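PDB 1VPV: UPF0230 protein TM1468 from Thermotoga maritima, which binds long-chain fatty acids such as palmitate and may take part in lipid transport or fatty acid metabolism. Local coordinates for residues P124-D129 with E156-L161; K85-Y90 with V98-L103; A141-E146 with G292-E297; D24-W29 with A136-A141. All coordinates share one frame; numbering follows the deposited sequence.

Contact 1: P124-D129 with E156-L161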
loop_
_atom_site.group_PDB
_atom_site.type_symbol
_atom_site.label_atom_id
_atom_site.label_comp_id
_atom_site.label_asym_id
_atom_site.label_seq_id
_atom_site.Cartn_x
_atom_site.Cartn_y
_atom_site.Cartn_z
ATOM N N PRO A 124 0.956 -2.457 24.845
ATOM C CA PRO A 124 1.796 -3.289 23.989
ATOM C C PRO A 124 1.532 -2.964 22.522
ATOM O O PRO A 124 0.392 -2.885 22.105
ATOM C CB PRO A 124 1.372 -4.710 24.325
ATOM C CG PRO A 124 0.413 -4.644 25.430
ATOM C CD PRO A 124 -0.016 -3.243 25.625
ATOM N N VAL A 125 2.583 -2.681 21.771
ATOM C CA VAL A 125 2.458 -2.317 20.366
ATOM C C VAL A 125 3.326 -3.268 19.607
ATOM O O VAL A 125 4.505 -3.387 19.884
ATOM C CB VAL A 125 2.946 -0.890 20.116
ATOM C CG1 VAL A 125 2.955 -0.565 18.617
ATOM C CG2 VAL A 125 2.089 0.125 20.898
ATOM N N TYR A 126 2.739 -3.975 18.662
ATOM C CA TYR A 126 3.478 -4.894 17.819
ATOM C C TYR A 126 3.590 -4.306 16.423
ATOM O O TYR A 126 2.589 -4.011 15.795
ATOM C CB TYR A 126 2.751 -6.212 17.787
ATOM C CG TYR A 126 2.753 -6.897 19.121
ATOM C CD1 TYR A 126 3.762 -7.781 19.469
ATOM C CD2 TYR A 126 1.728 -6.686 20.033
ATOM C CE1 TYR A 126 3.753 -8.431 20.700
ATOM C CE2 TYR A 126 1.713 -7.325 21.254
ATOM C CZ TYR A 126 2.728 -8.189 21.586
ATOM O OH TYR A 126 2.724 -8.807 22.819
ATOM N N VAL A 127 4.813 -4.126 15.946
ATOM C CA VAL A 127 5.029 -3.476 14.680
ATOM C C VAL A 127 5.506 -4.469 13.654
ATOM O O VAL A 127 6.512 -5.104 13.857
ATOM C CB VAL A 127 6.080 -2.368 14.772
ATOM C CG1 VAL A 127 6.039 -1.520 13.468
ATOM C CG2 VAL A 127 5.842 -1.491 15.985
ATOM N N VAL A 128 4.766 -4.585 12.558
ATOM C CA VAL A 128 5.097 -5.507 11.484
ATOM C C VAL A 128 5.590 -4.750 10.262
ATOM O O VAL A 128 4.871 -3.863 9.716
ATOM C CB VAL A 128 3.882 -6.363 11.089
ATOM C CG1 VAL A 128 4.225 -7.300 9.929
ATOM C CG2 VAL A 128 3.449 -7.174 12.267
ATOM N N ASP A 129 6.832 -5.067 9.884
ATOM C CA ASP A 129 7.456 -4.633 8.627
ATOM C C ASP A 129 6.873 -5.459 7.477
ATOM O O ASP A 129 7.367 -6.534 7.202
ATOM C CB ASP A 129 8.994 -4.829 8.664
ATOM C CG ASP A 129 9.709 -4.244 7.397
ATOM O OD1 ASP A 129 9.008 -3.712 6.505
ATOM O OD2 ASP A 129 10.967 -4.291 7.288
ATOM N N GLU A 156 -0.559 -15.754 17.519
ATOM C CA GLU A 156 -1.047 -16.546 16.394
ATOM C C GLU A 156 -1.147 -15.689 15.144
ATOM O O GLU A 156 -0.741 -16.115 14.083
ATOM C CB GLU A 156 -2.377 -17.243 16.733
ATOM C CG GLU A 156 -2.185 -18.380 17.786
ATOM C CD GLU A 156 -3.483 -18.960 18.389
ATOM O OE1 GLU A 156 -4.494 -18.238 18.530
ATOM O OE2 GLU A 156 -3.468 -20.166 18.760
ATOM N N VAL A 157 -1.610 -14.450 15.263
ATOM C CA VAL A 157 -1.691 -13.591 14.080
ATOM C C VAL A 157 -0.298 -13.322 13.478
ATOM O O VAL A 157 -0.077 -13.483 12.273
ATOM C CB VAL A 157 -2.395 -12.281 14.396
ATOM C CG1 VAL A 157 -2.330 -11.344 13.206
ATOM C CG2 VAL A 157 -3.831 -12.554 14.758
ATOM N N LEU A 158 0.646 -12.936 14.330
ATOM C CA LEU A 158 1.980 -12.585 13.851
ATOM C C LEU A 158 2.668 -13.763 13.175
ATOM O O LEU A 158 3.243 -13.600 12.098
ATOM C CB LEU A 158 2.815 -12.021 14.986
ATOM C CG LEU A 158 2.270 -10.661 15.447
ATOM C CD1 LEU A 158 2.832 -10.319 16.805
ATOM C CD2 LEU A 158 2.584 -9.528 14.450
ATOM N N LYS A 159 2.539 -14.956 13.758
ATOM C CA LYS A 159 3.103 -16.175 13.160
ATOM C C LYS A 159 2.501 -16.449 11.776
ATOM O O LYS A 159 3.263 -16.740 10.823
ATOM C CB LYS A 159 2.943 -17.406 14.067
ATOM C CG LYS A 159 4.043 -18.449 13.856
ATOM C CD LYS A 159 3.521 -19.891 13.719
ATOM C CE LYS A 159 3.491 -20.652 15.020
ATOM N NZ LYS A 159 4.873 -20.871 15.544
ATOM N N LYS A 160 1.171 -16.315 11.644
ATOM C CA LYS A 160 0.504 -16.561 10.354
ATOM C C LYS A 160 0.838 -15.527 9.283
ATOM O O LYS A 160 1.104 -15.910 8.145
ATOM C CB LYS A 160 -1.023 -16.694 10.474
ATOM C CG LYS A 160 -1.559 -18.069 10.098
ATOM C CD LYS A 160 -1.424 -18.388 8.610
ATOM C CE LYS A 160 -1.942 -19.825 8.278
ATOM N NZ LYS A 160 -1.106 -20.880 8.873
ATOM N N LEU A 161 0.820 -14.240 9.620
ATOM C CA LEU A 161 1.280 -13.197 8.661
ATOM C C LEU A 161 2.666 -13.514 8.160
ATOM O O LEU A 161 2.924 -13.438 6.954
ATOM C CB LEU A 161 1.330 -11.810 9.281
ATOM C CG LEU A 161 0.034 -11.217 9.836
ATOM C CD1 LEU A 161 0.329 -9.793 10.263
ATOM C CD2 LEU A 161 -1.134 -11.246 8.843
#
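Val128 and Leu158 bring the two backbones nearest to each other, with 8.1 Å between Val128 CA and Leu158 CA, a gap that only side chains bridge. This is part of the alpha/beta sandwich of the DegV fold: strand 125-129 is the parallel neighbour of strand 97-102, and helix 154-166 lies over one side of it. Strand alternation sends Tyr126 and Val128 toward the helix, while Val127 turns to the other side, where it meets Tyr111 and Val115 of helix 110-118. On the helix, Leu158 does most of the work. With CG anti to its carbonyl carbon (chi1 -68°), the side chain reaches out to the strand and divides its two methyls between two strand residues. CD1 approaches the Tyr126 ring obliquely, 3.8 Å from Tyr126 CD1, and the two side chains cross at about a right angle. Leu158 also rests on Leu99 of the neighbouring strand, so its reach extends beyond the six residues of 124-129. Val157, one position earlier, faces helix 138-149 and packs on Ala144 and Leu148, so helix 154-166 packs on the strand and on helix 138-149 at once. The contact is apolar throughout and lies near the surface. Its tightest point is between the Leu158 and Val128 side chains, which slide past each other in opposite directions until Leu158 CD2 is 3.3 Å from Val128 CG2.

Contact 2: K85-Y90 with V98-L103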
loop_
_atom_site.group_PDB
_atom_site.type_symbol
_atom_site.label_atom_id
_atom_site.label_comp_id
_atom_site.label_asym_id
_atom_site.label_seq_id
_atom_site.Cartn_x
_atom_site.Cartn_y
_atom_site.Cartn_z
ATOM N N LYS A 85 1.548 9.672 20.017
ATOM C CA LYS A 85 0.241 10.288 20.262
ATOM C C LYS A 85 -0.903 9.353 19.877
ATOM O O LYS A 85 -1.819 9.161 20.668
ATOM C CB LYS A 85 0.125 11.664 19.589
ATOM C CG LYS A 85 1.021 12.723 20.266
ATOM C CD LYS A 85 0.861 14.137 19.698
ATOM N N ARG A 86 -0.840 8.756 18.698
ATOM C CA ARG A 86 -1.825 7.746 18.303
ATOM C C ARG A 86 -1.897 6.575 19.298
ATOM O O ARG A 86 -3.005 6.193 19.719
ATOM C CB ARG A 86 -1.560 7.187 16.895
ATOM C CG ARG A 86 -1.605 8.199 15.770
ATOM C CD ARG A 86 -2.824 8.051 14.874
ATOM N NE ARG A 86 -2.930 9.172 13.922
ATOM C CZ ARG A 86 -3.867 9.291 12.987
ATOM N NH1 ARG A 86 -4.796 8.365 12.840
ATOM N NH2 ARG A 86 -3.868 10.336 12.181
ATOM N N TYR A 87 -0.746 6.012 19.663
ATOM C CA TYR A 87 -0.715 4.864 20.594
ATOM C C TYR A 87 -1.455 5.188 21.896
ATOM O O TYR A 87 -2.271 4.403 22.378
ATOM C CB TYR A 87 0.730 4.456 20.951
ATOM C CG TYR A 87 1.586 3.948 19.793
ATOM C CD1 TYR A 87 1.022 3.552 18.587
ATOM C CD2 TYR A 87 2.974 3.830 19.926
ATOM C CE1 TYR A 87 1.812 3.067 17.541
ATOM C CE2 TYR A 87 3.769 3.330 18.887
ATOM C CZ TYR A 87 3.186 2.965 17.700
ATOM O OH TYR A 87 3.968 2.485 16.669
ATOM N N LEU A 88 -1.142 6.355 22.449
ATOM C CA LEU A 88 -1.751 6.840 23.673
ATOM C C LEU A 88 -3.235 7.103 23.518
ATOM O O LEU A 88 -3.996 6.836 24.449
ATOM C CB LEU A 88 -1.079 8.118 24.138
ATOM C CG LEU A 88 0.355 7.910 24.590
ATOM C CD1 LEU A 88 0.980 9.271 24.867
ATOM C CD2 LEU A 88 0.438 7.003 25.839
ATOM N N LYS A 89 -3.651 7.617 22.362
ATOM C CA LYS A 89 -5.071 7.801 22.107
ATOM C C LYS A 89 -5.802 6.462 22.133
ATOM O O LYS A 89 -6.890 6.362 22.699
ATOM C CB LYS A 89 -5.312 8.530 20.794
ATOM C CG LYS A 89 -6.780 8.592 20.350
ATOM C CD LYS A 89 -6.860 9.307 18.981
ATOM C CE LYS A 89 -7.657 8.525 17.937
ATOM N NZ LYS A 89 -9.107 8.507 18.252
ATOM N N TYR A 90 -5.202 5.435 21.540
ATOM C CA TYR A 90 -5.779 4.093 21.574
ATOM C C TYR A 90 -5.868 3.561 22.993
ATOM O O TYR A 90 -6.861 2.940 23.352
ATOM C CB TYR A 90 -5.008 3.127 20.676
ATOM C CG TYR A 90 -4.874 3.612 19.246
ATOM C CD1 TYR A 90 -5.879 4.342 18.620
ATOM C CD2 TYR A 90 -3.739 3.321 18.510
ATOM C CE1 TYR A 90 -5.738 4.763 17.288
ATOM C CE2 TYR A 90 -3.596 3.743 17.202
ATOM C CZ TYR A 90 -4.589 4.458 16.598
ATOM O OH TYR A 90 -4.387 4.870 15.294
ATOM N N VAL A 98 -2.039 -2.568 20.300
ATOM C CA VAL A 98 -2.000 -1.939 18.976
ATOM C C VAL A 98 -1.143 -2.796 18.051
ATOM O O VAL A 98 -0.028 -3.182 18.404
ATOM C CB VAL A 98 -1.383 -0.557 18.996
ATOM C CG1 VAL A 98 -1.493 0.054 17.617
ATOM C CG2 VAL A 98 -2.059 0.330 20.019
ATOM N N LEU A 99 -1.680 -3.103 16.885
ATOM C CA LEU A 99 -0.939 -3.815 15.866
ATOM C C LEU A 99 -0.678 -2.875 14.711
ATOM O O LEU A 99 -1.618 -2.455 14.055
ATOM C CB LEU A 99 -1.749 -5.011 15.366
ATOM C CG LEU A 99 -1.138 -5.758 14.166
ATOM C CD1 LEU A 99 0.183 -6.411 14.555
ATOM C CD2 LEU A 99 -2.108 -6.803 13.633
ATOM N N VAL A 100 0.588 -2.572 14.442
ATOM C CA VAL A 100 1.000 -1.639 13.369
ATOM C C VAL A 100 1.618 -2.387 12.175
ATOM O O VAL A 100 2.538 -3.179 12.328
ATOM C CB VAL A 100 2.074 -0.621 13.894
ATOM C CG1 VAL A 100 2.442 0.404 12.830
ATOM C CG2 VAL A 100 1.607 0.050 15.162
ATOM N N LEU A 101 1.109 -2.106 10.996
ATOM C CA LEU A 101 1.658 -2.627 9.740
ATOM C C LEU A 101 2.150 -1.449 8.939
ATOM O O LEU A 101 1.361 -0.571 8.560
ATOM C CB LEU A 101 0.570 -3.362 8.920
ATOM C CG LEU A 101 0.358 -4.803 9.356
ATOM C CD1 LEU A 101 -0.412 -4.819 10.617
ATOM C CD2 LEU A 101 -0.357 -5.620 8.311
ATOM N N THR A 102 3.452 -1.397 8.714
ATOM C CA THR A 102 4.041 -0.301 7.950
ATOM C C THR A 102 4.533 -0.762 6.623
ATOM O O THR A 102 4.862 -1.937 6.431
ATOM C CB THR A 102 5.250 0.317 8.632
ATOM O OG1 THR A 102 6.364 -0.594 8.571
ATOM C CG2 THR A 102 4.915 0.706 10.074
ATOM N N LEU A 103 4.659 0.196 5.721
ATOM C CA LEU A 103 5.381 -0.058 4.478
ATOM C C LEU A 103 6.836 -0.529 4.739
ATOM O O LEU A 103 7.410 -0.321 5.810
ATOM C CB LEU A 103 5.326 1.168 3.541
ATOM C CG LEU A 103 6.268 2.327 3.792
ATOM C CD1 LEU A 103 6.442 3.098 2.518
ATOM C CD2 LEU A 103 5.826 3.241 4.929
#
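Val98 sits at the centre of this contact, beside two tyrosines about one helical turn apart, Tyr87 and Tyr90. Both its methyls lie by Tyr90 CD2; CG2 is the nearer, coming up to the edge of the Tyr90 ring, near the ring plane, 3.7 Å from Tyr90 CD2. Its CG1 also reaches the Tyr87 ring, 4.4 Å from Tyr87 CD1. The Tyr87 ring does not stop at Val98: with CG anti to the carbonyl carbon (chi1 -64°), it runs on to the next inward-facing residue, Val100, and crosses that side chain at about a right angle. There Val100 CG2 touches the far end of the ring, 3.8 Å from Tyr87 CE1. These residues pack helix 80-92 against strand 97-102 of the sheet it covers, in the alpha/beta layering of the DegV fold; the short segments run roughly antiparallel, at 147°, with their axes 10.3 Å apart. Both phenol groups reach past the valines to polar partners: Tyr87 OH is hydrogen-bonded to Ala114 O of helix 110-118, and Tyr90 OH to Asp36 OD2, a carboxylate that also forms a salt bridge with Arg86. Each hydroxyl thus ties down the far end of its ring. One face of the Tyr90 ring is met by Arg86 O, 3.1 Å above its plane and offset toward the rim. Farther along the strand, Leu103 touches the bound palmitic acid.

Contact 3: A141-E146 with G292-E297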
loop_
_atom_site.group_PDB
_atom_site.type_symbol
_atom_site.label_atom_id
_atom_site.label_comp_id
_atom_site.label_asym_id
_atom_site.label_seq_id
_atom_site.Cartn_x
_atom_site.Cartn_y
_atom_site.Cartn_z
ATOM N N ALA A 141 -3.789 -6.660 6.795
ATOM C CA ALA A 141 -4.559 -6.042 7.884
ATOM C C ALA A 141 -5.938 -6.624 8.018
ATOM O O ALA A 141 -6.408 -6.870 9.139
ATOM C CB ALA A 141 -4.676 -4.557 7.688
ATOM N N ARG A 142 -6.626 -6.767 6.891
ATOM C CA ARG A 142 -7.916 -7.448 6.867
ATOM C C ARG A 142 -7.795 -8.830 7.471
ATOM O O ARG A 142 -8.608 -9.218 8.316
ATOM C CB ARG A 142 -8.459 -7.579 5.472
ATOM C CG ARG A 142 -9.769 -8.377 5.410
ATOM C CD ARG A 142 -10.514 -8.166 4.117
ATOM N NE ARG A 142 -9.670 -8.556 2.983
ATOM C CZ ARG A 142 -10.037 -8.457 1.706
ATOM N NH1 ARG A 142 -11.244 -8.021 1.374
ATOM N NH2 ARG A 142 -9.194 -8.821 0.749
ATOM N N VAL A 143 -6.783 -9.560 7.031
ATOM C CA VAL A 143 -6.595 -10.942 7.459
ATOM C C VAL A 143 -6.343 -10.987 8.948
ATOM O O VAL A 143 -6.878 -11.828 9.616
ATOM C CB VAL A 143 -5.417 -11.624 6.703
ATOM C CG1 VAL A 143 -5.086 -12.940 7.322
ATOM C CG2 VAL A 143 -5.779 -11.821 5.204
ATOM N N ALA A 144 -5.532 -10.068 9.464
ATOM C CA ALA A 144 -5.317 -9.987 10.892
ATOM C C ALA A 144 -6.619 -9.751 11.623
ATOM O O ALA A 144 -6.842 -10.299 12.718
ATOM C CB ALA A 144 -4.360 -8.886 11.221
ATOM N N ARG A 145 -7.491 -8.936 11.043
ATOM C CA ARG A 145 -8.757 -8.638 11.733
ATOM C C ARG A 145 -9.620 -9.883 11.787
ATOM O O ARG A 145 -10.166 -10.243 12.838
ATOM C CB ARG A 145 -9.532 -7.508 11.033
ATOM C CG ARG A 145 -10.873 -7.186 11.696
ATOM C CD ARG A 145 -10.713 -6.858 13.224
ATOM N NE ARG A 145 -10.144 -5.516 13.416
ATOM C CZ ARG A 145 -9.577 -5.070 14.535
ATOM N NH1 ARG A 145 -9.461 -5.831 15.602
ATOM N NH2 ARG A 145 -9.105 -3.842 14.578
ATOM N N GLU A 146 -9.726 -10.551 10.645
ATOM C CA GLU A 146 -10.622 -11.689 10.526
ATOM C C GLU A 146 -10.192 -12.745 11.519
ATOM O O GLU A 146 -11.022 -13.267 12.255
ATOM C CB GLU A 146 -10.654 -12.239 9.108
ATOM C CG GLU A 146 -11.239 -11.235 8.129
ATOM C CD GLU A 146 -10.933 -11.580 6.668
ATOM O OE1 GLU A 146 -9.793 -11.986 6.343
ATOM O OE2 GLU A 146 -11.848 -11.440 5.838
ATOM N N GLY A 292 -2.800 -4.747 -5.439
ATOM C CA GLY A 292 -2.336 -5.558 -4.323
ATOM C C GLY A 292 -3.116 -6.845 -4.430
ATOM O O GLY A 292 -4.335 -6.806 -4.563
ATOM N N ILE A 293 -2.422 -7.978 -4.381
ATOM C CA ILE A 293 -3.033 -9.271 -4.533
ATOM C C ILE A 293 -2.779 -10.126 -3.293
ATOM O O ILE A 293 -1.658 -10.152 -2.795
ATOM C CB ILE A 293 -2.416 -10.033 -5.745
ATOM C CG1 ILE A 293 -2.608 -9.264 -7.063
ATOM C CG2 ILE A 293 -2.953 -11.419 -5.830
ATOM C CD1 ILE A 293 -3.959 -9.298 -7.631
ATOM N N GLU A 294 -3.831 -10.814 -2.817
ATOM C CA GLU A 294 -3.755 -11.885 -1.816
ATOM C C GLU A 294 -4.128 -13.209 -2.454
ATOM O O GLU A 294 -5.254 -13.403 -2.919
ATOM C CB GLU A 294 -4.707 -11.652 -0.634
ATOM C CG GLU A 294 -4.776 -12.867 0.360
ATOM C CD GLU A 294 -5.913 -12.778 1.400
ATOM O OE1 GLU A 294 -6.681 -11.779 1.359
ATOM O OE2 GLU A 294 -6.046 -13.708 2.259
ATOM N N VAL A 295 -3.194 -14.143 -2.429
ATOM C CA VAL A 295 -3.474 -15.505 -2.874
ATOM C C VAL A 295 -4.070 -16.283 -1.684
ATOM O O VAL A 295 -3.438 -16.424 -0.639
ATOM C CB VAL A 295 -2.187 -16.203 -3.381
ATOM C CG1 VAL A 295 -2.480 -17.578 -3.971
ATOM C CG2 VAL A 295 -1.489 -15.333 -4.412
ATOM N N LEU A 296 -5.297 -16.754 -1.850
ATOM C CA LEU A 296 -5.944 -17.636 -0.877
ATOM C C LEU A 296 -5.629 -19.100 -1.111
ATOM O O LEU A 296 -5.513 -19.865 -0.176
ATOM C CB LEU A 296 -7.454 -17.465 -0.955
ATOM C CG LEU A 296 -7.949 -16.040 -0.762
ATOM C CD1 LEU A 296 -9.399 -15.939 -1.169
ATOM C CD2 LEU A 296 -7.779 -15.653 0.685
ATOM N N GLU A 297 -5.518 -19.482 -2.371
ATOM C CA GLU A 297 -5.355 -20.883 -2.762
ATOM C C GLU A 297 -4.729 -20.880 -4.138
ATOM O O GLU A 297 -5.261 -20.235 -5.044
ATOM C CB GLU A 297 -6.725 -21.570 -2.822
ATOM C CG GLU A 297 -6.671 -23.081 -2.932
ATOM C CD GLU A 297 -8.057 -23.769 -2.889
ATOM O OE1 GLU A 297 -9.084 -23.145 -2.523
ATOM O OE2 GLU A 297 -8.114 -24.972 -3.208
HETATM O O HOH W 1 -7.009 -9.629 2.957
#
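Glu294 receives Arg142 and Val143 of the helix on its carboxylate. Glu294 OE1 and Arg142 NH2 form a long salt bridge of 3.9 Å, the guanidinium and carboxylate planes being 49° apart. A water closes the gap more firmly: it accepts from Arg142 NE at 2.9 Å, in the plane of the guanidinium at its edge, and donates to Glu294 OE1 at 2.7 Å. Beside this polar link, Val143 CG2 lies against the carboxylate, 3.5 Å from Glu294 OE2. Glu294 gets there by standing straight out from the strand, CG opposite the backbone N (chi1 173°) and the chain extended beyond. Further out, Arg243 NE pairs with OE1 and Arg164 NH2 with OE2, so both buried carboxylate oxygens have a charged partner. Arg142 NH1 is held by Asp270, and Glu146 shares Arg243 with Glu294. A glutamine here would keep the shape but would probably leave Arg243, Arg164 and Arg142 crowded together with too little negative charge between them. Such a buried ionic network joins helix 138-149 to the six-stranded sheet containing strand 289-295, across the meeting of the two alpha/beta halves of the DegV fold.

Contact 4: D24-W29 with A136-A141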
loop_
_atom_site.group_PDB
_atom_site.type_symbol
_atom_site.label_atom_id
_atom_site.label_comp_id
_atom_site.label_asym_id
_atom_site.label_seq_id
_atom_site.Cartn_x
_atom_site.Cartn_y
_atom_site.Cartn_z
ATOM N N ASP A 24 -2.703 3.148 1.450
ATOM C CA ASP A 24 -3.810 3.468 0.543
ATOM C C ASP A 24 -5.014 2.576 0.871
ATOM O O ASP A 24 -5.594 1.927 -0.010
ATOM C CB ASP A 24 -3.388 3.260 -0.920
ATOM C CG ASP A 24 -2.208 4.126 -1.335
ATOM O OD1 ASP A 24 -2.014 5.212 -0.741
ATOM O OD2 ASP A 24 -1.480 3.730 -2.299
ATOM N N VAL A 25 -5.363 2.535 2.151
ATOM C CA VAL A 25 -6.419 1.668 2.660
ATOM C C VAL A 25 -7.788 2.088 2.125
ATOM O O VAL A 25 -8.111 3.296 2.115
ATOM C CB VAL A 25 -6.427 1.626 4.240
ATOM C CG1 VAL A 25 -6.838 2.971 4.839
ATOM C CG2 VAL A 25 -7.327 0.492 4.757
ATOM N N PRO A 26 -8.607 1.114 1.664
ATOM C CA PRO A 26 -9.930 1.501 1.115
ATOM C C PRO A 26 -10.741 2.249 2.146
ATOM O O PRO A 26 -10.679 1.905 3.329
ATOM C CB PRO A 26 -10.565 0.166 0.750
ATOM C CG PRO A 26 -9.354 -0.775 0.546
ATOM C CD PRO A 26 -8.386 -0.338 1.598
ATOM N N PHE A 27 -11.470 3.281 1.745
ATOM C CA PHE A 27 -12.093 4.144 2.765
ATOM C C PHE A 27 -12.979 3.341 3.701
ATOM O O PHE A 27 -12.937 3.561 4.908
ATOM C CB PHE A 27 -12.839 5.346 2.133
ATOM C CG PHE A 27 -11.924 6.244 1.349
ATOM C CD1 PHE A 27 -10.893 6.925 1.991
ATOM C CD2 PHE A 27 -12.019 6.337 -0.032
ATOM C CE1 PHE A 27 -9.986 7.708 1.266
ATOM C CE2 PHE A 27 -11.128 7.139 -0.768
ATOM C CZ PHE A 27 -10.112 7.816 -0.111
ATOM N N SER A 28 -13.761 2.402 3.156
ATOM C CA SER A 28 -14.801 1.729 3.935
ATOM C C SER A 28 -14.234 0.744 4.938
ATOM O O SER A 28 -14.891 0.402 5.915
ATOM C CB SER A 28 -15.801 1.019 3.018
ATOM O OG SER A 28 -15.140 0.233 2.042
ATOM N N TRP A 29 -13.016 0.277 4.711
ATOM C CA TRP A 29 -12.413 -0.708 5.582
ATOM C C TRP A 29 -11.983 -0.103 6.876
ATOM O O TRP A 29 -11.698 -0.833 7.827
ATOM C CB TRP A 29 -11.197 -1.317 4.947
ATOM C CG TRP A 29 -11.492 -2.233 3.815
ATOM C CD1 TRP A 29 -12.637 -2.310 3.086
ATOM C CD2 TRP A 29 -10.593 -3.182 3.265
ATOM N NE1 TRP A 29 -12.519 -3.265 2.122
ATOM C CE2 TRP A 29 -11.270 -3.822 2.205
ATOM C CE3 TRP A 29 -9.275 -3.568 3.580
ATOM C CZ2 TRP A 29 -10.685 -4.825 1.448
ATOM C CZ3 TRP A 29 -8.683 -4.561 2.843
ATOM C CH2 TRP A 29 -9.387 -5.186 1.770
ATOM N N ALA A 136 -1.279 -3.284 -1.295
ATOM C CA ALA A 136 -0.973 -4.603 -0.791
ATOM C C ALA A 136 -1.012 -4.645 0.740
ATOM O O ALA A 136 -1.287 -5.684 1.294
ATOM C CB ALA A 136 0.344 -5.075 -1.303
ATOM N N ILE A 137 -0.749 -3.528 1.416
ATOM C CA ILE A 137 -0.626 -3.522 2.883
ATOM C C ILE A 137 -1.925 -3.822 3.626
ATOM O O ILE A 137 -1.896 -4.506 4.659
ATOM C CB ILE A 137 -0.032 -2.196 3.411
ATOM C CG1 ILE A 137 1.474 -2.179 3.188
ATOM C CG2 ILE A 137 -0.329 -1.989 4.950
ATOM C CD1 ILE A 137 2.056 -0.791 3.177
ATOM N N PRO A 138 -3.059 -3.298 3.145
ATOM C CA PRO A 138 -4.321 -3.606 3.820
ATOM C C PRO A 138 -4.743 -5.071 3.760
ATOM O O PRO A 138 -5.594 -5.500 4.548
ATOM C CB PRO A 138 -5.350 -2.756 3.064
ATOM C CG PRO A 138 -4.548 -1.763 2.284
ATOM C CD PRO A 138 -3.242 -2.382 2.018
ATOM N N LEU A 139 -4.200 -5.820 2.808
ATOM C CA LEU A 139 -4.576 -7.226 2.647
ATOM C C LEU A 139 -4.220 -7.981 3.923
ATOM O O LEU A 139 -5.105 -8.539 4.551
ATOM C CB LEU A 139 -3.960 -7.865 1.369
ATOM C CG LEU A 139 -4.438 -7.277 0.039
ATOM C CD1 LEU A 139 -3.621 -7.738 -1.122
ATOM C CD2 LEU A 139 -5.898 -7.581 -0.192
ATOM N N PRO A 140 -2.949 -7.942 4.351
ATOM C CA PRO A 140 -2.621 -8.520 5.678
ATOM C C PRO A 140 -3.326 -7.899 6.897
ATOM O O PRO A 140 -3.454 -8.567 7.921
ATOM C CB PRO A 140 -1.101 -8.357 5.780
ATOM C CG PRO A 140 -0.720 -7.378 4.742
ATOM C CD PRO A 140 -1.751 -7.459 3.656
ATOM N N ALA A 141 -3.789 -6.660 6.795
ATOM C CA ALA A 141 -4.559 -6.042 7.884
ATOM C C ALA A 141 -5.938 -6.624 8.018
ATOM O O ALA A 141 -6.408 -6.870 9.139
ATOM C CB ALA A 141 -4.676 -4.557 7.688
#
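Val25 and Pro138 bring the two backbones as close as 5.8 Å, from Val25 CA to Pro138 CA, where the loop after strand 15-20 runs past the first turn of helix 138-149. In the DegV fold this loop lies near the fatty acid: the side chain of Asp24 is about 6 Å from the bound palmitic acid. Pro138 fills the space between three loop residues. Its CG faces the backbone of Val25, 3.9 Å from Val25 CA, while its CB lies 4.1 Å from Pro26 CD. The same CB comes 3.8 Å from Trp29 CZ3, the indole crossing the proline at about a right angle. Pro26 CG, over the centre of one face of the indole, and the bond from Trp29 N back to Pro26 O at 3.2 Å, which folds the loop into a turn, help to set the ring's place. Asp24 sends OD2 to Ser134 and OD1 to Gly277 N, tying this end of the loop to the chain just ahead of 136-141 and to Gly277. Ile245 of strand 241-248 touches Pro26, Trp29 and Pro138 alike. At the indole edge, in the ring plane, Pro138 O lies 3.7 Å from Trp29 CZ3.

Overall arrangement
From the N terminus, residues 24-29 open contact 4, which closes only at 136-141. Contact 2 falls wholly within that span, a short local link between helix 80-92 and strand 97-102. Contact 1 opens next, at 124-129, and crosses contact 4 by closing beyond it, at 156-161. Contact 3 starts at 141-146, sharing Ala141 with contact 4, crosses contact 1, and ends at 292-297 near the C terminus. Contacts 1 and 2 meet on neighbouring parallel strands, where Val128 N probably bonds to Val100 O. Helix 138-149 links contacts 3 and 4; there the Leu139 side chain packs on the backbone at Ile293, joining helix 138-149 to the second sheet.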